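Local coordinates for protein putative dehydrogenase (Amycolatopsis orientalis, PDB 5A9T) that acts as an imine reductase, using NADPH to reduce imines stereoselectively to chiral amines, at residues Ala223-Ile226 with Asp227-Val230; Asn265-Leu268 with Leu269-Ala272; Met122-Pro125 with Ala126-Gly129; Gly14-Gly17 with Ser18-Ala22; Glu201-Lys204 with Leu205-Trp209. All coordinates share one frame; numbering follows the deposited sequence.

Contact 1: Ala223-Ile226 with Asp227-Val230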
# COMPACT_ATOMS: atom_id res chain seq x y z
N ALA A 223 -3.51 9.37 11.03
CA ALA A 223 -4.92 9.59 10.64
C ALA A 223 -5.66 10.61 11.56
O ALA A 223 -6.39 11.43 11.07
CB ALA A 223 -5.67 8.25 10.49
N PRO A 224 -5.44 10.56 12.93
CA PRO A 224 -6.13 11.61 13.73
C PRO A 224 -5.66 12.99 13.38
O PRO A 224 -6.46 13.93 13.53
CB PRO A 224 -5.79 11.19 15.19
CG PRO A 224 -5.60 9.73 15.11
CD PRO A 224 -4.86 9.50 13.76
N THR A 225 -4.40 13.15 12.98
CA THR A 225 -3.89 14.45 12.58
C THR A 225 -4.54 14.96 11.26
O THR A 225 -4.96 16.10 11.07
CB THR A 225 -2.35 14.41 12.46
OG1 THR A 225 -1.83 14.06 13.72
CG2 THR A 225 -1.79 15.77 12.10
N ILE A 226 -4.81 14.00 10.34
CA ILE A 226 -5.59 14.28 9.16
C ILE A 226 -6.94 14.83 9.45
O ILE A 226 -7.41 15.85 8.92
CB ILE A 226 -5.58 13.08 8.17
CG1 ILE A 226 -4.18 12.78 7.65
CG2 ILE A 226 -6.63 13.34 7.09
CD1 ILE A 226 -4.06 11.42 7.02
N ASP A 227 -7.66 14.15 10.35
CA ASP A 227 -8.99 14.56 10.71
C ASP A 227 -9.01 15.92 11.43
O ASP A 227 -9.93 16.70 11.24
CB ASP A 227 -9.62 13.49 11.62
CG ASP A 227 -9.89 12.23 10.88
OD1 ASP A 227 -10.26 12.38 9.65
OD2 ASP A 227 -9.78 11.11 11.48
N GLU A 228 -7.96 16.22 12.22
CA GLU A 228 -7.83 17.58 12.81
C GLU A 228 -7.73 18.68 11.78
O GLU A 228 -8.30 19.79 12.00
CB GLU A 228 -6.63 17.59 13.80
CG GLU A 228 -6.34 18.99 14.43
CD GLU A 228 -4.99 19.04 15.10
OE1 GLU A 228 -3.96 18.75 14.48
OE2 GLU A 228 -5.05 19.31 16.34
N GLY A 229 -7.02 18.41 10.69
CA GLY A 229 -7.05 19.33 9.53
C GLY A 229 -6.14 20.54 9.59
O GLY A 229 -6.42 21.50 8.89
N VAL A 230 -5.12 20.53 10.46
CA VAL A 230 -4.12 21.61 10.58
C VAL A 230 -2.87 21.26 9.80
O VAL A 230 -2.26 22.11 9.05
CB VAL A 230 -3.79 21.89 12.05
CG1 VAL A 230 -2.61 22.85 12.13
CG2 VAL A 230 -5.04 22.38 12.73
O HOH W 1 -3.79 18.44 11.88
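The helical backbone runs on from Ala223-Ile226 into Asp227-Val230 and stops there, with Asp227 N bonded to Ala223 O, Glu228 N to Pro224 O and Gly229 N to Thr225 O in successive i to i+4 steps. This is the C-terminal end of helix 199-228, the motif being a helix terminus that breaks at a glycine: Gly229 takes a positive phi of 82°, a backbone shape that costs glycine little because it carries no CB. Pro224 has no N-H to give and Thr225 N also makes no bond to the preceding turn, so the helix is kinked here. Asp227 sets its CG beside its own backbone N (chi1 -69°), which lays the carboxylate back over the preceding turn, toward Ala223, its OD2 3.4 Å from Ala223 O. Two acceptors facing each other gain nothing, and the carboxylate is held instead by the second subunit, where the backbone N atoms of Ala199 and Ala200 each bond to one oxygen. Those amides belong to the start of a helix, whose positive end would be expected to suit an aspartate. Ile226 is buried and packs on Tyr231, Tyr283 and Arg290 and on Leu186 of the second subunit. Both Ala223 and Ile226 bind calcium in a crystal structure of this protein, although no such ion is attached to this chain here. Glu228 swings CG anti to its backbone N (chi1 177°), stretching out beside Thr225. One water bridges the end of the helix: it donates to Glu228 OE1 (2.6 Å) and to Thr225 O (2.7 Å), and accepts from Val230 N (2.9 Å).

Contact 2: Asn265-Leu268 with Leu269-Ala272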
# COMPACT_ATOMS: atom_id res chain seq x y z
N ASN A 265 3.86 11.45 -8.95
CA ASN A 265 3.80 11.72 -7.49
C ASN A 265 4.42 13.04 -7.18
O ASN A 265 3.80 13.76 -6.33
CB ASN A 265 4.49 10.59 -6.75
CG ASN A 265 3.67 9.32 -6.72
OD1 ASN A 265 2.42 9.34 -6.80
ND2 ASN A 265 4.32 8.18 -6.54
N LYS A 266 5.50 13.43 -7.81
CA LYS A 266 6.06 14.74 -7.60
C LYS A 266 5.06 15.81 -8.11
O LYS A 266 4.75 16.78 -7.43
CB LYS A 266 7.37 14.86 -8.28
CG LYS A 266 7.95 16.25 -8.17
CD LYS A 266 9.41 16.24 -8.52
CE LYS A 266 9.57 16.78 -9.90
NZ LYS A 266 9.20 18.23 -9.97
N GLU A 267 4.41 15.59 -9.21
CA GLU A 267 3.41 16.60 -9.63
C GLU A 267 2.27 16.81 -8.67
O GLU A 267 1.77 17.97 -8.62
CB GLU A 267 2.78 16.19 -10.99
CG GLU A 267 3.78 16.45 -12.10
CD GLU A 267 3.41 15.83 -13.46
OE1 GLU A 267 2.36 15.19 -13.55
OE2 GLU A 267 4.25 15.95 -14.38
N LEU A 268 1.78 15.79 -7.99
CA LEU A 268 0.76 16.00 -6.99
C LEU A 268 1.28 16.96 -5.95
O LEU A 268 0.47 17.84 -5.51
CB LEU A 268 0.20 14.80 -6.20
CG LEU A 268 -0.49 13.72 -7.08
CD1 LEU A 268 -0.57 12.32 -6.42
CD2 LEU A 268 -1.90 14.22 -7.47
N LEU A 269 2.57 16.85 -5.58
CA LEU A 269 3.19 17.73 -4.58
C LEU A 269 3.38 19.13 -5.09
O LEU A 269 3.23 20.11 -4.36
CB LEU A 269 4.44 17.15 -3.98
CG LEU A 269 4.29 15.74 -3.33
CD1 LEU A 269 5.54 15.42 -2.61
CD2 LEU A 269 3.10 15.67 -2.45
N ASP A 270 3.84 19.26 -6.31
CA ASP A 270 3.95 20.62 -6.93
C ASP A 270 2.61 21.36 -6.93
O ASP A 270 2.57 22.59 -6.57
CB ASP A 270 4.37 20.37 -8.38
CG ASP A 270 5.86 19.86 -8.54
OD1 ASP A 270 6.74 20.05 -7.62
OD2 ASP A 270 6.14 19.26 -9.65
N ARG A 271 1.51 20.71 -7.20
CA ARG A 271 0.14 21.31 -7.13
C ARG A 271 -0.13 21.87 -5.72
O ARG A 271 -0.66 22.97 -5.49
CB ARG A 271 -0.93 20.27 -7.53
CG ARG A 271 -2.38 20.68 -7.82
CD ARG A 271 -3.14 19.43 -8.31
NE ARG A 271 -4.55 19.59 -7.98
CZ ARG A 271 -5.47 18.61 -7.87
NH1 ARG A 271 -5.19 17.25 -8.05
NH2 ARG A 271 -6.69 18.98 -7.55
N ALA A 272 0.21 21.08 -4.73
CA ALA A 272 0.04 21.45 -3.35
C ALA A 272 0.95 22.58 -2.93
O ALA A 272 0.44 23.48 -2.20
CB ALA A 272 0.31 20.21 -2.47
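Lys266 starts out straight, CG anti to the backbone N (chi1 176°), then folds at chi3 (103°) and chi4, and so brings NZ round to the carboxylate of Asp270; the aspartate's own CG lies beside its backbone N (chi1 -71°), leaning back one turn to meet it. The two side chains cross at a slant, and Lys266 NZ reaches Asp270 OD2 at 3.2 Å on its syn lone pair, the side of the other oxygen. This is the classic i to i+4 salt bridge of an alpha helix, in which a long flexible lysine bridges the rise and a short aspartate stays near the backbone. The CG methylene of Lys266 shares in the contact, 3.8 Å from Asp270 OD2. Asp270 N also bonds to Lys266 O at 2.9 Å, so the same two residues are joined by backbone and side chain. With an alanine here in place of Asp270, the ammonium of Lys266 is likely to be left without its mate and its bent chain set free to turn. Glu267 OE2 lies 6.1 Å from Asp270 OD2, like charges that would probably strengthen the local negative potential, though Glu267 has a long, weak ion pair with Arg264. Leu269 folds CG over Asn265 O at 3.6 Å. Around helix 260-274, Leu269 packs on Val242 and Leu245 of helix 238-255 and on Tyr282 of the amine-ligand pocket, while Leu268 meets Trp289 and Ile261 of the second subunit, and Arg271 forms salt bridges with Glu260 and Asp258 of that subunit.

Contact 3: Met122-Pro125 with Ala126-Gly129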
# COMPACT_ATOMS: atom_id res chain seq x y z
N MET A 122 -16.03 -8.13 -1.54
CA MET A 122 -14.61 -7.71 -1.57
C MET A 122 -13.68 -8.77 -2.04
O MET A 122 -12.49 -8.55 -1.88
CB MET A 122 -14.24 -7.15 -0.24
CG MET A 122 -15.09 -5.99 0.22
SD MET A 122 -15.23 -4.62 -0.93
CE MET A 122 -13.51 -4.04 -1.01
N VAL A 123 -14.16 -9.81 -2.62
CA VAL A 123 -13.33 -10.94 -3.07
C VAL A 123 -13.86 -11.44 -4.36
O VAL A 123 -15.00 -11.16 -4.79
CB VAL A 123 -13.24 -12.09 -2.00
CG1 VAL A 123 -12.63 -11.56 -0.77
CG2 VAL A 123 -14.67 -12.66 -1.79
N PRO A 124 -13.10 -12.20 -5.12
CA PRO A 124 -13.65 -12.78 -6.33
C PRO A 124 -14.61 -13.94 -6.06
O PRO A 124 -14.63 -14.52 -4.94
CB PRO A 124 -12.37 -13.28 -7.14
CG PRO A 124 -11.25 -12.93 -6.23
CD PRO A 124 -11.65 -12.40 -4.94
N PRO A 125 -15.37 -14.27 -7.12
CA PRO A 125 -16.36 -15.35 -6.96
C PRO A 125 -15.86 -16.64 -6.32
O PRO A 125 -16.52 -17.21 -5.47
CB PRO A 125 -16.90 -15.55 -8.38
CG PRO A 125 -16.71 -14.27 -9.08
CD PRO A 125 -15.49 -13.65 -8.45
N ALA A 126 -14.61 -17.05 -6.65
CA ALA A 126 -14.09 -18.32 -6.10
C ALA A 126 -13.84 -18.29 -4.69
O ALA A 126 -13.71 -19.33 -4.05
CB ALA A 126 -12.78 -18.74 -6.81
N MET A 127 -13.72 -17.09 -4.08
CA MET A 127 -13.49 -16.98 -2.69
C MET A 127 -14.77 -16.83 -1.78
O MET A 127 -14.74 -16.94 -0.56
CB MET A 127 -12.55 -15.85 -2.38
CG MET A 127 -11.14 -16.21 -2.82
SD MET A 127 -10.04 -14.93 -2.25
CE MET A 127 -10.46 -14.76 -0.51
N VAL A 128 -15.91 -16.63 -2.48
CA VAL A 128 -17.16 -16.50 -1.76
C VAL A 128 -17.42 -17.76 -0.94
O VAL A 128 -17.20 -18.90 -1.45
CB VAL A 128 -18.35 -16.19 -2.73
CG1 VAL A 128 -19.68 -16.33 -1.94
CG2 VAL A 128 -18.07 -14.78 -3.42
N GLY A 129 -17.77 -17.63 0.32
CA GLY A 129 -18.02 -18.72 1.25
C GLY A 129 -16.81 -19.31 1.94
O GLY A 129 -16.98 -20.25 2.72
O HOH W 2 -17.06 -19.54 -4.01
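Two overlapping beta turns, joined as a short piece of 3-10 helix, shape the loop that follows strand 115-121 in the NADP-binding Rossmann domain. Met127 N bonds to Pro124 O at 2.9 Å and Val128 N to Pro125 O at 3.1 Å, both i to i+3 links. In each the donor stands above the carbonyl plane, 45° out of it for Met127 N and 61° for Val128 N, in keeping with the tight winding of the chain. Consecutive prolines suit the entry: Pro125, with phi fixed near the value needed at the first corner, has no N-H that would be left over there. On one side of the turn Met127 crosses Val123 at about a right angle. Val123 CB lies 3.8 Å from Met127 CB. The methionine, bent at its last torsion (chi3 50°), lays Met127 CE against Val123 CG1 at 3.9 Å, while Met127 SD runs beside the ring of Pro124, 4.0 Å from Pro124 CD. An unbranched, flexible methionine can bend to touch both Val123 and Pro124. Val128 sets CB 3.4 Å from Pro125 O, and a water donating to Pro125 O and to Val128 O bridges the two carbonyls. Gly129 comes next with positive phi, a conformation easy for glycine, and its backbone bonds to Leu154. From here Pro125 and Val128 rest on helix 15-26, at Met16, Ala19 and Ala23, whereas Met122 bonds through its backbone to Val134 at strand 134-139 and packs on helix 166-193, and on Trp209 of the second subunit.

Contact 4: Gly14-Gly17 with Ser18-Ala22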
# COMPACT_ATOMS: atom_id res chain seq x y z
N GLY A 14 -24.91 -14.70 -13.17
CA GLY A 14 -23.53 -14.50 -13.65
C GLY A 14 -22.55 -15.23 -12.76
O GLY A 14 -22.88 -15.97 -11.80
N PRO A 15 -21.26 -15.06 -12.99
CA PRO A 15 -20.26 -15.83 -12.18
C PRO A 15 -20.36 -15.53 -10.66
O PRO A 15 -20.26 -16.44 -9.85
CB PRO A 15 -18.94 -15.20 -12.74
CG PRO A 15 -19.26 -14.88 -14.14
CD PRO A 15 -20.69 -14.34 -14.14
N MET A 16 -20.60 -14.25 -10.33
CA MET A 16 -20.76 -13.87 -8.94
C MET A 16 -22.04 -14.45 -8.37
O MET A 16 -22.06 -15.09 -7.32
CB MET A 16 -20.67 -12.39 -8.71
CG MET A 16 -20.65 -12.11 -7.20
SD MET A 16 -19.29 -12.81 -6.24
CE MET A 16 -18.05 -11.67 -6.60
N GLY A 17 -23.21 -14.24 -9.02
CA GLY A 17 -24.43 -14.81 -8.50
C GLY A 17 -24.48 -16.29 -8.35
O GLY A 17 -25.01 -16.81 -7.40
N SER A 18 -23.86 -16.95 -9.33
CA SER A 18 -23.73 -18.35 -9.21
C SER A 18 -22.91 -18.80 -8.00
O SER A 18 -23.24 -19.76 -7.28
CB SER A 18 -23.08 -18.91 -10.47
OG SER A 18 -23.91 -18.71 -11.59
N ALA A 19 -21.78 -18.08 -7.71
CA ALA A 19 -21.00 -18.37 -6.52
C ALA A 19 -21.77 -18.15 -5.18
O ALA A 19 -21.67 -18.89 -4.27
CB ALA A 19 -19.71 -17.57 -6.52
N LEU A 20 -22.60 -17.11 -5.19
CA LEU A 20 -23.46 -16.87 -4.05
C LEU A 20 -24.44 -18.02 -3.83
O LEU A 20 -24.60 -18.52 -2.74
CB LEU A 20 -24.23 -15.57 -4.21
CG LEU A 20 -23.44 -14.28 -4.36
CD1 LEU A 20 -24.20 -13.02 -4.82
CD2 LEU A 20 -22.64 -13.95 -3.14
N ALA A 21 -25.10 -18.43 -4.89
CA ALA A 21 -26.03 -19.48 -4.75
C ALA A 21 -25.38 -20.81 -4.33
O ALA A 21 -25.89 -21.48 -3.45
CB ALA A 21 -26.76 -19.66 -6.06
N ALA A 22 -24.21 -21.12 -4.89
CA ALA A 22 -23.49 -22.29 -4.51
C ALA A 22 -23.07 -22.31 -3.07
O ALA A 22 -23.24 -23.30 -2.37
CB ALA A 22 -22.29 -22.51 -5.40
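Leu20 reaches back over Met16 and Gly17. Leu20 CB sits 3.5 Å from Gly17 O; Leu20 CG, placed beside the backbone N by a chi1 of -59°, comes to 3.4 Å from Met16 O; and at the tip Leu20 CD1 lies 4.1 Å from Gly17 CA and 4.4 Å from Met16 CG, a light apolar touch. Leu20 also packs on Leu94, in a loop of the same domain. Along the backbone the helix is regular, Leu20 N bonding to Met16 O and Ala21 N to Gly17 O. This first turn belongs to the glycine-rich Rossmann motif, GxGxxG, at the head of helix 15-26 in the unit formed by strand 7-11, the helix and strand 30-34. Gly14, Met16 and Gly17 bind NADP(+) in a crystal structure of this protein, and in such folds the positive helix end lies close to the dinucleotide's phosphates. At Gly17 a side chain would crowd Ser18 N and probably, as in other Rossmann folds, the approach of the dinucleotide. Gly14 occupies the N-cap position, where a CB would run into Pro15 CD; Pro15 suits the next place because the first turn of a helix has no earlier carbonyl for its N to bond. Ser18 N bonds to Gly14 O at 2.8 Å. Ser18 OG lies 2.9 Å from Gly14 O and is also within weak hydrogen-bonding reach of Leu13 O. Ala19 CB stands 3.5 Å from Met16 O, and this methyl is met by Pro125 of the loop after strand 115-121.

Contact 5: Glu201-Lys204 with Leu205-Trp209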
# COMPACT_ATOMS: atom_id res chain seq x y z
N GLU A 201 11.35 -12.45 -4.38
CA GLU A 201 12.35 -12.13 -3.34
C GLU A 201 12.06 -10.82 -2.64
O GLU A 201 12.01 -10.68 -1.39
CB GLU A 201 13.76 -12.19 -3.88
CG GLU A 201 14.81 -12.01 -2.83
CD GLU A 201 14.88 -13.15 -1.80
OE1 GLU A 201 14.25 -14.22 -1.95
OE2 GLU A 201 15.53 -12.92 -0.73
N PHE A 202 11.76 -9.84 -3.48
CA PHE A 202 11.56 -8.42 -3.03
C PHE A 202 10.33 -8.43 -2.06
O PHE A 202 10.30 -7.69 -1.05
CB PHE A 202 11.32 -7.51 -4.17
CG PHE A 202 11.07 -6.08 -3.83
CD1 PHE A 202 11.95 -5.36 -3.01
CD2 PHE A 202 9.95 -5.43 -4.28
CE1 PHE A 202 11.70 -4.03 -2.72
CE2 PHE A 202 9.72 -4.08 -3.96
CZ PHE A 202 10.59 -3.42 -3.17
N THR A 203 9.30 -9.23 -2.33
CA THR A 203 8.14 -9.22 -1.40
C THR A 203 8.37 -9.55 0.05
O THR A 203 7.67 -9.16 0.96
CB THR A 203 6.98 -10.15 -1.85
OG1 THR A 203 7.45 -11.55 -1.66
CG2 THR A 203 6.59 -9.89 -3.21
N LYS A 204 9.43 -10.35 0.30
CA LYS A 204 9.84 -10.65 1.72
C LYS A 204 10.07 -9.40 2.54
O LYS A 204 9.57 -9.28 3.67
CB LYS A 204 11.11 -11.52 1.71
CG LYS A 204 10.85 -12.87 1.05
CD LYS A 204 12.15 -13.69 0.98
CE LYS A 204 11.89 -15.01 0.35
NZ LYS A 204 13.17 -15.73 0.36
N LEU A 205 10.74 -8.41 1.98
CA LEU A 205 10.88 -7.19 2.69
C LEU A 205 9.72 -6.19 2.37
O LEU A 205 9.20 -5.56 3.27
CB LEU A 205 12.22 -6.54 2.40
CG LEU A 205 13.37 -7.22 3.15
CD1 LEU A 205 14.66 -6.73 2.59
CD2 LEU A 205 13.36 -6.90 4.60
N ALA A 206 9.25 -6.14 1.16
CA ALA A 206 8.30 -5.10 0.78
C ALA A 206 6.89 -5.37 1.35
O ALA A 206 6.23 -4.39 1.73
CB ALA A 206 8.26 -4.94 -0.74
N VAL A 207 6.46 -6.62 1.35
CA VAL A 207 5.13 -6.98 1.83
C VAL A 207 5.12 -7.55 3.20
O VAL A 207 4.27 -7.14 4.00
CB VAL A 207 4.47 -7.99 0.81
CG1 VAL A 207 3.14 -8.39 1.38
CG2 VAL A 207 4.35 -7.28 -0.50
N ASP A 208 6.05 -8.47 3.52
CA ASP A 208 5.95 -9.00 4.85
C ASP A 208 6.31 -8.07 5.93
O ASP A 208 5.89 -8.21 7.06
CB ASP A 208 6.81 -10.32 4.91
CG ASP A 208 6.34 -11.43 3.95
OD1 ASP A 208 5.16 -11.45 3.60
OD2 ASP A 208 7.23 -12.21 3.47
N TRP A 209 7.18 -7.07 5.64
CA TRP A 209 7.63 -6.10 6.59
C TRP A 209 7.12 -4.70 6.24
O TRP A 209 6.38 -4.11 7.01
CB TRP A 209 9.18 -6.14 6.73
CG TRP A 209 9.70 -4.91 7.39
CD1 TRP A 209 9.41 -4.46 8.68
CD2 TRP A 209 10.52 -3.90 6.85
NE1 TRP A 209 9.94 -3.27 8.89
CE2 TRP A 209 10.65 -2.88 7.81
CE3 TRP A 209 11.13 -3.75 5.63
CZ2 TRP A 209 11.36 -1.73 7.54
CZ3 TRP A 209 11.95 -2.58 5.41
CH2 TRP A 209 12.03 -1.61 6.39
O HOH W 3 13.42 -8.93 0.12
O HOH W 4 6.89 -13.07 0.86
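Ala206 CB sits over one face of the Phe202 ring, 3.8 Å from the centroid and 18° off the ring normal: a CH-pi contact one turn apart along helix 199-228, just before the helix widens into a pi-type turn at 206-209. The methyl is offset toward the rim, Ala206 CB coming nearest Phe202 CE2, at 3.6 Å. The ring gets there because CG stands anti to the backbone N (chi1 178°), which swings the flat group along the helix toward the next turn, where the short alanine methyl lies against its face. The backbone fixes the pair, Ala206 N bonding to Phe202 O at 2.9 Å. The extra residue of the wide turn shows at Thr203 O, which accepts twice: from Val207 N at 2.8 Å, the usual i to i+4 bond, and from Asp208 N at 3.1 Å, an i to i+5 bond. On an exposed face the extended Lys204 sets NZ 3.0 Å from Glu201 OE1, a salt bridge. Farther out, the Phe202 ring packs on Ala188 and Val192 of helix 166-193 and meets Tyr170 of the second subunit, so an alanine at Phe202 would probably open a gap between the two helices and leave the Ala206 methyl and that tyrosine without their aromatic partner. Asp208 OD1 makes a salt bridge with Lys220 NZ of the second subunit. Thr203 bonds through OG1 to Ala200 O, and a water donates both to that OG1 and, at 2.8 Å, to Asp208 OD2.

Along the chain the order is contact 4, contact 3, contact 5, contact 1 and contact 2. The first two belong to the NADP-binding domain and touch, their centres about 9 Å apart: Val128 CG2 lies 3.6 Å from Met16 SD, so the loop after strand 115-121 packs on the cofactor-binding helix. The other three lie in the C-terminal helical domain. Contacts 5 and 1 mark the beginning and the end of helix 199-228, centres about 30 Å apart, and contact 2, on helix 260-274, stands about 20 Å from contact 1 between centres. All three touch the second subunit, consistent with a dimer built by intertwined helical domains; contact 3 also reaches it through Met122, leaving contact 4 as the one that touches no other chain.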